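Local structure of DNA repair protein PprA (Deinococcus deserti, 6MC8) at residues Arg120-Ala123 and Gly124-Ser128; Leu158-Leu161 and Ile162-Arg166. The protein binds DNA and is thought to act in radiation-induced DNA damage repair and genome segregation, probably by forming filaments. The protein carries 2 engineered substitutions. One frame throughout, in Å; residues are numbered along the deposited sequence.

Contact 1: residues Arg120-Ala123 and Gly124-Ser128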
loop_
_atom_site.group_PDB
_atom_site.type_symbol
_atom_site.label_atom_id
_atom_site.label_comp_id
_atom_site.label_asym_id
_atom_site.label_seq_id
_atom_site.Cartn_x
_atom_site.Cartn_y
_atom_site.Cartn_z
ATOM N N ARG A 120 31.926 19.306 3.496
ATOM C CA ARG A 120 32.349 18.341 2.485
ATOM C C ARG A 120 32.163 16.911 2.973
ATOM O O ARG A 120 31.729 16.039 2.212
ATOM C CB ARG A 120 33.809 18.594 2.098
ATOM C CG ARG A 120 34.369 17.592 1.101
ATOM C CD ARG A 120 35.781 17.906 0.657
ATOM N NE ARG A 120 35.832 19.006 -0.296
ATOM C CZ ARG A 120 36.957 19.564 -0.729
ATOM N NH1 ARG A 120 38.130 19.126 -0.289
ATOM N NH2 ARG A 120 36.911 20.562 -1.598
ATOM N N ALA A 121 32.450 16.664 4.251
ATOM C CA ALA A 121 32.346 15.317 4.799
ATOM C C ALA A 121 30.891 14.882 4.940
ATOM O O ALA A 121 30.565 13.708 4.742
ATOM C CB ALA A 121 33.065 15.253 6.145
ATOM N N ILE A 122 30.006 15.817 5.292
ATOM C CA ILE A 122 28.587 15.501 5.420
ATOM C C ILE A 122 27.971 15.247 4.051
ATOM O O ILE A 122 27.190 14.305 3.870
ATOM C CB ILE A 122 27.865 16.631 6.180
ATOM C CG1 ILE A 122 28.316 16.671 7.638
ATOM C CG2 ILE A 122 26.358 16.482 6.116
ATOM C CD1 ILE A 122 27.896 17.925 8.362
ATOM N N ALA A 123 28.338 16.060 3.060
ATOM C CA ALA A 123 27.813 15.884 1.713
ATOM C C ALA A 123 28.360 14.621 1.066
ATOM O O ALA A 123 27.693 14.011 0.226
ATOM C CB ALA A 123 28.139 17.107 0.860
ATOM N N GLY A 124 29.568 14.208 1.447
ATOM C CA GLY A 124 30.106 12.961 0.935
ATOM C C GLY A 124 29.473 11.744 1.580
ATOM O O GLY A 124 29.401 10.676 0.970
ATOM N N THR A 125 29.025 11.885 2.829
ATOM C CA THR A 125 28.291 10.817 3.498
ATOM C C THR A 125 26.931 10.605 2.843
ATOM O O THR A 125 26.492 9.470 2.636
ATOM C CB THR A 125 28.147 11.153 4.988
ATOM O OG1 THR A 125 29.443 11.274 5.580
ATOM C CG2 THR A 125 27.360 10.093 5.729
ATOM N N TYR A 126 26.266 11.701 2.482
ATOM C CA TYR A 126 24.984 11.622 1.792
ATOM C C TYR A 126 25.150 11.178 0.343
ATOM O O TYR A 126 24.230 10.591 -0.236
ATOM C CB TYR A 126 24.291 12.981 1.868
ATOM C CG TYR A 126 23.697 13.296 3.217
ATOM C CD1 TYR A 126 23.201 12.289 4.031
ATOM C CD2 TYR A 126 23.708 14.593 3.711
ATOM C CE1 TYR A 126 22.673 12.570 5.265
ATOM C CE2 TYR A 126 23.193 14.882 4.957
ATOM C CZ TYR A 126 22.674 13.868 5.726
ATOM O OH TYR A 126 22.157 14.148 6.963
ATOM N N ALA A 127 26.310 11.449 -0.259
ATOM C CA ALA A 127 26.515 11.092 -1.658
ATOM C C ALA A 127 26.738 9.596 -1.824
ATOM O O ALA A 127 26.391 9.020 -2.860
ATOM C CB ALA A 127 27.692 11.873 -2.242
ATOM N N SER A 128 27.298 8.941 -0.803
ATOM C CA SER A 128 27.496 7.498 -0.850
ATOM C C SER A 128 26.195 6.720 -0.692
ATOM O O SER A 128 26.192 5.503 -0.899
ATOM C CB SER A 128 28.495 7.069 0.224
ATOM O OG SER A 128 27.970 7.250 1.521
#
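Chi1 of Thr125 (-60°) sets OG1 beside its own backbone N, anti to the carbonyl carbon, and there it reaches the Ala121 O that the amide already meets in the helical pattern. Thr125 OG1 donates to Ala121 O at 2.8 Å, and Thr125 N donates to the same oxygen at 3.1 Å. The two donors arrive from opposite faces of the carbonyl plane, which lets one acceptor hold both. Replacing the threonine by a valine would probably leave Ala121 O with the amide bond alone, since the second donor is lost. Ile122 and Tyr126 form the apolar pair, side by side and pointing the same way: Ile122 CG2, placed anti to its backbone N, lies 3.7 Å from Tyr126 CE2. This is i to i+4 packing along helix 119-127, whose backbone ladder includes Gly124 N to Arg120 O at 2.9 Å and Tyr126 N to Ile122 O at 3.1 Å, while Ala127 N to Ala123 O is weak, with an N-H...O angle of 130°. Ile122 and Tyr126 are buried, both against Leu105 of strand 100-107, and the Tyr126 ring meets His77 edge-to-face. Ser128 OG donates to Thr125 O at 2.9 Å.

Contact 2: residues Leu158-Leu161 and Ile162-Arg166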
loop_
_atom_site.group_PDB
_atom_site.type_symbol
_atom_site.label_atom_id
_atom_site.label_comp_id
_atom_site.label_asym_id
_atom_site.label_seq_id
_atom_site.Cartn_x
_atom_site.Cartn_y
_atom_site.Cartn_z
ATOM N N LEU A 158 -3.370 9.585 -13.154
ATOM C CA LEU A 158 -3.225 10.240 -11.858
ATOM C C LEU A 158 -4.568 10.455 -11.180
ATOM O O LEU A 158 -4.634 10.517 -9.952
ATOM C CB LEU A 158 -2.496 11.570 -12.023
ATOM C CG LEU A 158 -1.015 11.454 -12.353
ATOM C CD1 LEU A 158 -0.448 12.794 -12.742
ATOM C CD2 LEU A 158 -0.279 10.897 -11.153
ATOM N N ARG A 159 -5.646 10.562 -11.955
ATOM C CA ARG A 159 -6.960 10.801 -11.369
ATOM C C ARG A 159 -7.450 9.584 -10.596
ATOM O O ARG A 159 -8.038 9.715 -9.520
ATOM C CB ARG A 159 -7.953 11.194 -12.460
ATOM C CG ARG A 159 -9.332 11.542 -11.950
ATOM C CD ARG A 159 -10.195 12.092 -13.056
ATOM N NE ARG A 159 -9.714 13.395 -13.499
ATOM C CZ ARG A 159 -10.043 14.544 -12.920
ATOM N NH1 ARG A 159 -10.866 14.550 -11.882
ATOM N NH2 ARG A 159 -9.561 15.687 -13.383
ATOM N N VAL A 160 -7.183 8.388 -11.113
ATOM C CA VAL A 160 -7.603 7.176 -10.420
ATOM C C VAL A 160 -6.667 6.877 -9.252
ATOM O O VAL A 160 -7.103 6.403 -8.197
ATOM C CB VAL A 160 -7.687 6.012 -11.424
ATOM C CG1 VAL A 160 -8.115 4.726 -10.752
ATOM C CG2 VAL A 160 -8.639 6.355 -12.547
ATOM N N LEU A 161 -5.377 7.180 -9.407
ATOM C CA LEU A 161 -4.410 6.912 -8.344
ATOM C C LEU A 161 -4.619 7.837 -7.148
ATOM O O LEU A 161 -4.435 7.431 -5.997
ATOM C CB LEU A 161 -2.987 7.050 -8.889
ATOM C CG LEU A 161 -2.487 6.007 -9.890
ATOM C CD1 LEU A 161 -1.198 6.469 -10.525
ATOM C CD2 LEU A 161 -2.289 4.667 -9.232
ATOM N N ILE A 162 -5.012 9.083 -7.402
ATOM C CA ILE A 162 -5.239 10.028 -6.313
ATOM C C ILE A 162 -6.581 9.756 -5.639
ATOM O O ILE A 162 -6.666 9.671 -4.410
ATOM C CB ILE A 162 -5.131 11.474 -6.834
ATOM C CG1 ILE A 162 -3.683 11.815 -7.175
ATOM C CG2 ILE A 162 -5.638 12.466 -5.833
ATOM C CD1 ILE A 162 -3.540 13.069 -7.987
ATOM N N GLU A 163 -7.641 9.588 -6.433
ATOM C CA GLU A 163 -8.980 9.427 -5.871
ATOM C C GLU A 163 -9.171 8.055 -5.238
ATOM O O GLU A 163 -9.675 7.944 -4.115
ATOM C CB GLU A 163 -10.039 9.644 -6.951
ATOM C CG GLU A 163 -10.213 11.066 -7.416
ATOM C CD GLU A 163 -11.224 11.182 -8.533
ATOM O OE1 GLU A 163 -11.630 10.139 -9.076
ATOM O OE2 GLU A 163 -11.628 12.312 -8.857
ATOM N N ASP A 164 -8.780 6.999 -5.944
ATOM C CA ASP A 164 -9.244 5.656 -5.639
ATOM C C ASP A 164 -8.179 4.750 -5.046
ATOM O O ASP A 164 -8.524 3.757 -4.403
ATOM C CB ASP A 164 -9.801 5.004 -6.909
ATOM C CG ASP A 164 -10.982 5.751 -7.471
ATOM O OD1 ASP A 164 -11.744 6.340 -6.683
ATOM O OD2 ASP A 164 -11.132 5.772 -8.706
ATOM N N ALA A 165 -6.907 5.051 -5.233
ATOM C CA ALA A 165 -5.885 4.102 -4.836
ATOM C C ALA A 165 -5.367 4.386 -3.431
ATOM O O ALA A 165 -5.621 5.428 -2.829
ATOM C CB ALA A 165 -4.730 4.114 -5.835
ATOM N N ARG A 166 -4.632 3.409 -2.918
ATOM C CA ARG A 166 -3.804 3.491 -1.723
ATOM C C ARG A 166 -2.426 3.976 -2.151
ATOM O O ARG A 166 -2.346 4.820 -3.048
ATOM C CB ARG A 166 -3.772 2.150 -1.003
ATOM C CG ARG A 166 -5.134 1.771 -0.453
ATOM C CD ARG A 166 -5.197 0.336 -0.006
ATOM N NE ARG A 166 -6.547 -0.043 0.397
ATOM C CZ ARG A 166 -6.963 -0.128 1.653
ATOM N NH1 ARG A 166 -6.122 0.090 2.647
ATOM N NH2 ARG A 166 -8.213 -0.471 1.912
#
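Backbone bonds join Leu158 to Ile162 and Arg159 to Glu163 in the i to i+4 pattern, Ile162 N donating to Leu158 O at 2.9 Å. Val160 O then takes Asp164 N at 2.9 Å and, weakly, Ala165 N at 3.3 Å (N-H...O angle 121°), as the chain leaves the helix. Charge pairing is loose: Arg159 NH1 and Glu163 OE2 make a long salt bridge of 3.8 Å, their guanidinium and carboxylate planes 81° apart. The two chains run side by side: chi1 of Arg159 (-177°) sets its CG anti to the backbone N and beside the carboxylate, 3.9 Å from Glu163 OE2, while Glu163 CB and CG pass close to Arg159 O. This is the C-terminal turn of helix 156-163, and Arg185 of strand 179-186 donates to the carbonyls of Leu161 and Ile162. Apolar contacts are wider, with Leu161 CD2 4.2 Å from Ala165 CB and Leu158 CB 4.4 Å from Ile162 CD1. Leu158 and Ile162 both rest on Trp277 of helix 274-304. A methyl meets a carboxylate oxygen where Val160 CG1 lies 3.8 Å from Asp164 OD2. Val160 also packs against Val160 of the second subunit, and Arg166 NH1 is hydrogen-bonded to Pro144 O of that subunit.

How the contacts relate
From the N terminus three helices lead into the three-stranded sheet, whose last strand 110-114 is followed by helix 119-127, where contact 1 joins neighbouring turns. The chain next reaches helix 156-163; contact 2 spans the last turn of this helix and the residues that lead out of it toward strand 168-176, which opens the four-stranded sheet. Neither contact closes a loop, because the two segments of each are continuous. They stand in series, neither nested nor crossed. The centres of contact 1 and contact 2 are about 37 Å apart. The helix of contact 1 packs on strands 100-107 and 110-114; that of contact 2 packs on strand 168-176 and helix 274-304 and meets the second subunit.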